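Local coordinates for protein PHB depolymerase (Penicillium funiculosum, PDB 2D81) that degrades the biopolyester polyhydroxybutyrate by hydrolysing its ester links, and binds a trimer of (R)-3-hydroxybutyrate in its pocket, at residues A[142-147]-A[238-243]; A[245-250]-A[258-263]. All coordinates share one frame; numbering follows the deposited sequence.

Overall arrangement
Contact 1 and contact 2 have centres about 11 Å apart, on the same side of the chain's centre, and follow one another along the chain. Contact 1 is at the surface, about 17 Å from that centre; contact 2 is buried, about 10 Å from it. Helices 240-244 and 247-251 are consecutive and carry one side of each contact. F241 CD2 comes within 4.1 Å of Y260 CD2, and I242 O lies 3.0 Å from N248 ND2. The residues around the bound hydroxybutyrate trimer, among them H135, C230 and W287, lie outside all four segments, so both contacts belong to the scaffold rather than to the pocket wall.

Contact 1 of 2, residues A[142-147]-A[238-243]; sequences NGAGDN and GSRFIQ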
loop_
_atom_site.group_PDB
_atom_site.type_symbol
_atom_site.label_atom_id
_atom_site.label_comp_id
_atom_site.label_asym_id
_atom_site.label_seq_id
_atom_site.Cartn_x
_atom_site.Cartn_y
_atom_site.Cartn_z
ATOM N N ASN A 142 11.810 17.742 -4.204
ATOM C CA ASN A 142 12.025 18.205 -2.840
ATOM C C ASN A 142 10.704 18.583 -2.178
ATOM O O ASN A 142 10.399 19.765 -1.997
ATOM C CB ASN A 142 12.978 19.405 -2.854
ATOM C CG ASN A 142 14.382 19.025 -3.279
ATOM O OD1 ASN A 142 15.115 19.839 -3.847
ATOM N ND2 ASN A 142 14.771 17.788 -2.997
ATOM N N GLY A 143 9.922 17.569 -1.824
ATOM C CA GLY A 143 8.665 17.811 -1.143
ATOM C C GLY A 143 8.861 18.537 0.174
ATOM O O GLY A 143 9.863 18.336 0.861
ATOM N N ALA A 144 7.901 19.384 0.530
ATOM C CA ALA A 144 8.008 20.201 1.735
ATOM C C ALA A 144 8.296 19.351 2.970
ATOM O O ALA A 144 7.521 18.467 3.317
ATOM C CB ALA A 144 6.720 20.994 1.939
ATOM N N GLY A 145 9.417 19.625 3.630
ATOM C CA GLY A 145 9.718 18.956 4.884
ATOM C C GLY A 145 10.316 17.565 4.745
ATOM O O GLY A 145 10.501 16.866 5.746
ATOM N N ASP A 146 10.621 17.159 3.516
ATOM C CA ASP A 146 11.225 15.851 3.265
ATOM C C ASP A 146 12.499 15.667 4.082
ATOM O O ASP A 146 13.262 16.613 4.273
ATOM C CB ASP A 146 11.578 15.686 1.781
ATOM C CG ASP A 146 10.398 15.233 0.931
ATOM O OD1 ASP A 146 10.635 14.847 -0.234
ATOM O OD2 ASP A 146 9.246 15.258 1.413
ATOM N N ASN A 147 12.732 14.446 4.549
ATOM C CA ASN A 147 14.022 14.087 5.126
ATOM C C ASN A 147 14.978 13.667 4.017
ATOM O O ASN A 147 14.553 13.328 2.911
ATOM C CB ASN A 147 13.866 12.936 6.121
ATOM C CG ASN A 147 13.141 11.749 5.521
ATOM O OD1 ASN A 147 11.946 11.823 5.239
ATOM N ND2 ASN A 147 13.862 10.648 5.315
ATOM N N GLY A 238 0.180 15.253 8.880
ATOM C CA GLY A 238 -0.801 15.971 8.086
ATOM C C GLY A 238 -0.882 15.434 6.669
ATOM O O GLY A 238 -0.888 14.222 6.462
ATOM N N SER A 239 -0.936 16.330 5.689
ATOM C CA SER A 239 -1.153 15.921 4.306
ATOM C C SER A 239 0.143 15.609 3.558
ATOM O O SER A 239 0.145 15.503 2.335
ATOM C CB SER A 239 -1.922 17.007 3.549
ATOM O OG SER A 239 -1.153 18.193 3.440
ATOM N N ARG A 240 1.244 15.446 4.282
ATOM C CA ARG A 240 2.529 15.273 3.617
ATOM C C ARG A 240 2.668 13.997 2.790
ATOM O O ARG A 240 3.338 14.006 1.759
ATOM C CB ARG A 240 3.676 15.371 4.627
ATOM C CG ARG A 240 3.913 16.789 5.126
ATOM C CD ARG A 240 5.279 16.930 5.783
ATOM N NE ARG A 240 5.490 18.263 6.339
ATOM C CZ ARG A 240 5.486 19.386 5.625
ATOM N NH1 ARG A 240 5.282 19.345 4.315
ATOM N NH2 ARG A 240 5.689 20.552 6.222
ATOM N N PHE A 241 2.048 12.899 3.210
ATOM C CA PHE A 241 2.132 11.696 2.390
ATOM C C PHE A 241 1.299 11.896 1.129
ATOM O O PHE A 241 1.718 11.539 0.027
ATOM C CB PHE A 241 1.627 10.456 3.138
ATOM C CG PHE A 241 1.936 9.158 2.433
ATOM C CD1 PHE A 241 3.135 8.489 2.667
ATOM C CD2 PHE A 241 1.042 8.623 1.511
ATOM C CE1 PHE A 241 3.438 7.303 1.988
ATOM C CE2 PHE A 241 1.336 7.442 0.829
ATOM C CZ PHE A 241 2.535 6.782 1.068
ATOM N N ILE A 242 0.118 12.476 1.296
ATOM C CA ILE A 242 -0.778 12.706 0.173
ATOM C C ILE A 242 -0.126 13.588 -0.890
ATOM O O ILE A 242 -0.315 13.368 -2.088
ATOM C CB ILE A 242 -2.093 13.361 0.656
ATOM C CG1 ILE A 242 -2.850 12.369 1.546
ATOM C CG2 ILE A 242 -2.948 13.786 -0.539
ATOM C CD1 ILE A 242 -3.961 12.992 2.359
ATOM N N GLN A 243 0.651 14.573 -0.453
ATOM C CA GLN A 243 1.192 15.574 -1.368
ATOM C C GLN A 243 2.632 15.321 -1.807
ATOM O O GLN A 243 2.995 15.621 -2.945
ATOM C CB GLN A 243 1.106 16.964 -0.739
ATOM C CG GLN A 243 -0.310 17.435 -0.463
ATOM C CD GLN A 243 -0.345 18.836 0.109
ATOM O OE1 GLN A 243 0.271 19.114 1.139
ATOM N NE2 GLN A 243 -1.069 19.729 -0.557
#
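A small surface contact between A144 and R240 brings a turn in the loop between strands 137-139 and 157-159 against the first residue of helix 240-244. The loop side is a type II beta turn, G143 to D146, closed by D146 N to G143 O at 3.0 Å. R240 reaches it with a chain extended from CG to NE, its CG beside the backbone N (chi1 -72°), and lays one face of the guanidinium over A144 O and G145 N. R240 NH1 lies 2.6 Å from A144 O, but the oxygen sits over the guanidinium face, away from the N-H directions, so the pair is a close contact and not a hydrogen bond. The methyl A144 CB also crowds R240 NH1, at 3.2 Å. G145 has positive phi, and a side chain there would press on the guanidinium carbon. The carboxylate of D146 stays 6.4 Å from R240 NH1, measured from OD2, too far for a salt bridge though probably still a favourable charge. Both A144 O and D146 OD2 accept from N244 ND2, which ties the turn to the end of the same helix. Further along the loop, N147 bonds to I157 and S158 of strand 157-159, while F241 packs on H228 and Q232 in the loop after strand 221-227.

Contact 2 of 2, residues A[245-250]-A[258-263]; sequences TGYNKW and ILYPQA
N248 and I258 approach to 6.9 Å between CA atoms where helix 247-251 packs on strand 256-260, the strand that its own chain enters next. This is the second half of a beta-alpha-beta crossover in the alpha/beta hydrolase sheet, joining parallel neighbours 221-227 and 256-260. Y260 reaches the helix start with its hydroxyl, which donates to N248 OD1 at 2.6 Å. The oxygen sits at the edge of the tyrosine ring, the amide standing nearly upright to it (86°); the hydroxyl lies 47° out of the amide's carbonyl plane. N248 places OD1 there with CG beside its backbone N (chi1 -60°). With an alanine here, the buried Y260 hydroxyl would probably lose its acceptor, and a gap would open beside I258 CG1. Y247 CB packs 3.4 Å from Y260 OH and 4.2 Å from I258 CG1; its own hydroxyl bonds to S16 OG on strand 13-18. A water accepts from N248 N at 2.9 Å, and more weakly from G246 N, and gives a weak bond to Y260 OH. Within the strand, I258 CG2 lies over one face of the Y260 ring, 3.3 Å above its plane and offset toward the rim.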
loop_
_atom_site.group_PDB
_atom_site.type_symbol
_atom_site.label_atom_id
_atom_site.label_comp_id
_atom_site.label_asym_id
_atom_site.label_seq_id
_atom_site.Cartn_x
_atom_site.Cartn_y
_atom_site.Cartn_z
ATOM N N THR A 245 4.455 12.439 -2.000
ATOM C CA THR A 245 4.844 11.150 -2.566
ATOM C C THR A 245 4.846 11.151 -4.088
ATOM O O THR A 245 5.567 10.374 -4.712
ATOM C CB THR A 245 3.922 10.017 -2.085
ATOM O OG1 THR A 245 2.555 10.396 -2.282
ATOM C CG2 THR A 245 4.171 9.718 -0.611
ATOM N N GLY A 246 4.027 12.010 -4.686
ATOM C CA GLY A 246 4.055 12.146 -6.133
ATOM C C GLY A 246 3.060 11.301 -6.915
ATOM O O GLY A 246 3.072 11.329 -8.144
ATOM N N TYR A 247 2.200 10.554 -6.228
ATOM C CA TYR A 247 1.170 9.781 -6.924
ATOM C C TYR A 247 0.254 10.698 -7.723
ATOM O O TYR A 247 -0.110 10.392 -8.862
ATOM C CB TYR A 247 0.298 8.987 -5.947
ATOM C CG TYR A 247 0.979 7.836 -5.248
ATOM C CD1 TYR A 247 1.588 8.009 -4.010
ATOM C CD2 TYR A 247 0.975 6.557 -5.808
ATOM C CE1 TYR A 247 2.172 6.940 -3.339
ATOM C CE2 TYR A 247 1.560 5.481 -5.149
ATOM C CZ TYR A 247 2.153 5.680 -3.912
ATOM O OH TYR A 247 2.717 4.621 -3.244
ATOM N N ASN A 248 -0.131 11.814 -7.113
ATOM C CA ASN A 248 -1.161 12.663 -7.692
ATOM C C ASN A 248 -0.707 13.284 -9.005
ATOM O O ASN A 248 -1.523 13.523 -9.892
ATOM C CB ASN A 248 -1.569 13.766 -6.710
ATOM C CG ASN A 248 -2.127 13.211 -5.418
ATOM O OD1 ASN A 248 -2.582 12.069 -5.369
ATOM N ND2 ASN A 248 -2.110 14.023 -4.367
ATOM N N LYS A 249 0.594 13.540 -9.126
ATOM C CA LYS A 249 1.151 14.102 -10.355
ATOM C C LYS A 249 0.855 13.205 -11.550
ATOM O O LYS A 249 0.542 13.688 -12.640
ATOM C CB LYS A 249 2.667 14.279 -10.219
ATOM C CG LYS A 249 3.083 15.229 -9.110
ATOM C CD LYS A 249 4.594 15.377 -9.053
ATOM C CE LYS A 249 5.005 16.364 -7.976
ATOM N NZ LYS A 249 4.448 17.722 -8.232
ATOM N N TRP A 250 0.959 11.895 -11.340
ATOM C CA TRP A 250 0.676 10.928 -12.393
ATOM C C TRP A 250 -0.821 10.696 -12.579
ATOM O O TRP A 250 -1.307 10.592 -13.708
ATOM C CB TRP A 250 1.379 9.598 -12.091
ATOM C CG TRP A 250 2.861 9.672 -12.272
ATOM C CD1 TRP A 250 3.801 9.938 -11.314
ATOM C CD2 TRP A 250 3.573 9.544 -13.507
ATOM N NE1 TRP A 250 5.056 9.987 -11.881
ATOM C CE2 TRP A 250 4.943 9.749 -13.226
ATOM C CE3 TRP A 250 3.185 9.279 -14.830
ATOM C CZ2 TRP A 250 5.927 9.695 -14.219
ATOM C CZ3 TRP A 250 4.165 9.227 -15.817
ATOM C CH2 TRP A 250 5.520 9.435 -15.504
ATOM N N ILE A 258 -6.636 8.510 -6.710
ATOM C CA ILE A 258 -5.782 7.895 -5.698
ATOM C C ILE A 258 -6.505 7.942 -4.358
ATOM O O ILE A 258 -6.820 9.020 -3.855
ATOM C CB ILE A 258 -4.432 8.639 -5.537
ATOM C CG1 ILE A 258 -3.753 8.838 -6.898
ATOM C CG2 ILE A 258 -3.523 7.849 -4.607
ATOM C CD1 ILE A 258 -3.338 7.554 -7.598
ATOM N N LEU A 259 -6.774 6.773 -3.782
ATOM C CA LEU A 259 -7.406 6.697 -2.467
ATOM C C LEU A 259 -6.339 6.577 -1.388
ATOM O O LEU A 259 -5.441 5.739 -1.487
ATOM C CB LEU A 259 -8.344 5.488 -2.399
ATOM C CG LEU A 259 -8.940 5.126 -1.033
ATOM C CD1 LEU A 259 -9.855 6.249 -0.544
ATOM C CD2 LEU A 259 -9.720 3.820 -1.151
ATOM N N TYR A 260 -6.436 7.427 -0.369
ATOM C CA TYR A 260 -5.472 7.428 0.733
ATOM C C TYR A 260 -6.130 7.118 2.076
ATOM O O TYR A 260 -6.504 8.034 2.811
ATOM C CB TYR A 260 -4.775 8.793 0.864
ATOM C CG TYR A 260 -3.938 9.232 -0.316
ATOM C CD1 TYR A 260 -4.479 10.035 -1.325
ATOM C CD2 TYR A 260 -2.594 8.875 -0.407
ATOM C CE1 TYR A 260 -3.692 10.475 -2.395
ATOM C CE2 TYR A 260 -1.801 9.307 -1.472
ATOM C CZ TYR A 260 -2.356 10.105 -2.459
ATOM O OH TYR A 260 -1.573 10.529 -3.510
ATOM N N PRO A 261 -6.287 5.830 2.417
ATOM C CA PRO A 261 -6.905 5.490 3.706
ATOM C C PRO A 261 -5.949 5.933 4.816
ATOM O O PRO A 261 -4.746 6.036 4.589
ATOM C CB PRO A 261 -7.035 3.966 3.642
ATOM C CG PRO A 261 -7.076 3.679 2.149
ATOM C CD PRO A 261 -6.035 4.621 1.615
ATOM N N GLN A 262 -6.470 6.190 6.013
ATOM C CA GLN A 262 -5.623 6.690 7.096
ATOM C C GLN A 262 -5.683 5.820 8.343
ATOM O O GLN A 262 -6.763 5.529 8.853
ATOM C CB GLN A 262 -6.024 8.120 7.474
ATOM C CG GLN A 262 -5.939 9.143 6.340
ATOM C CD GLN A 262 -4.536 9.298 5.788
ATOM O OE1 GLN A 262 -3.567 9.400 6.538
ATOM N NE2 GLN A 262 -4.423 9.331 4.467
ATOM N N ALA A 263 -4.518 5.414 8.835
ATOM C CA ALA A 263 -4.441 4.770 10.144
ATOM C C ALA A 263 -4.375 5.856 11.215
ATOM O O ALA A 263 -4.440 7.045 10.908
ATOM C CB ALA A 263 -3.206 3.869 10.219
HETATM O O HOH W 1 0.951 12.639 -4.503
#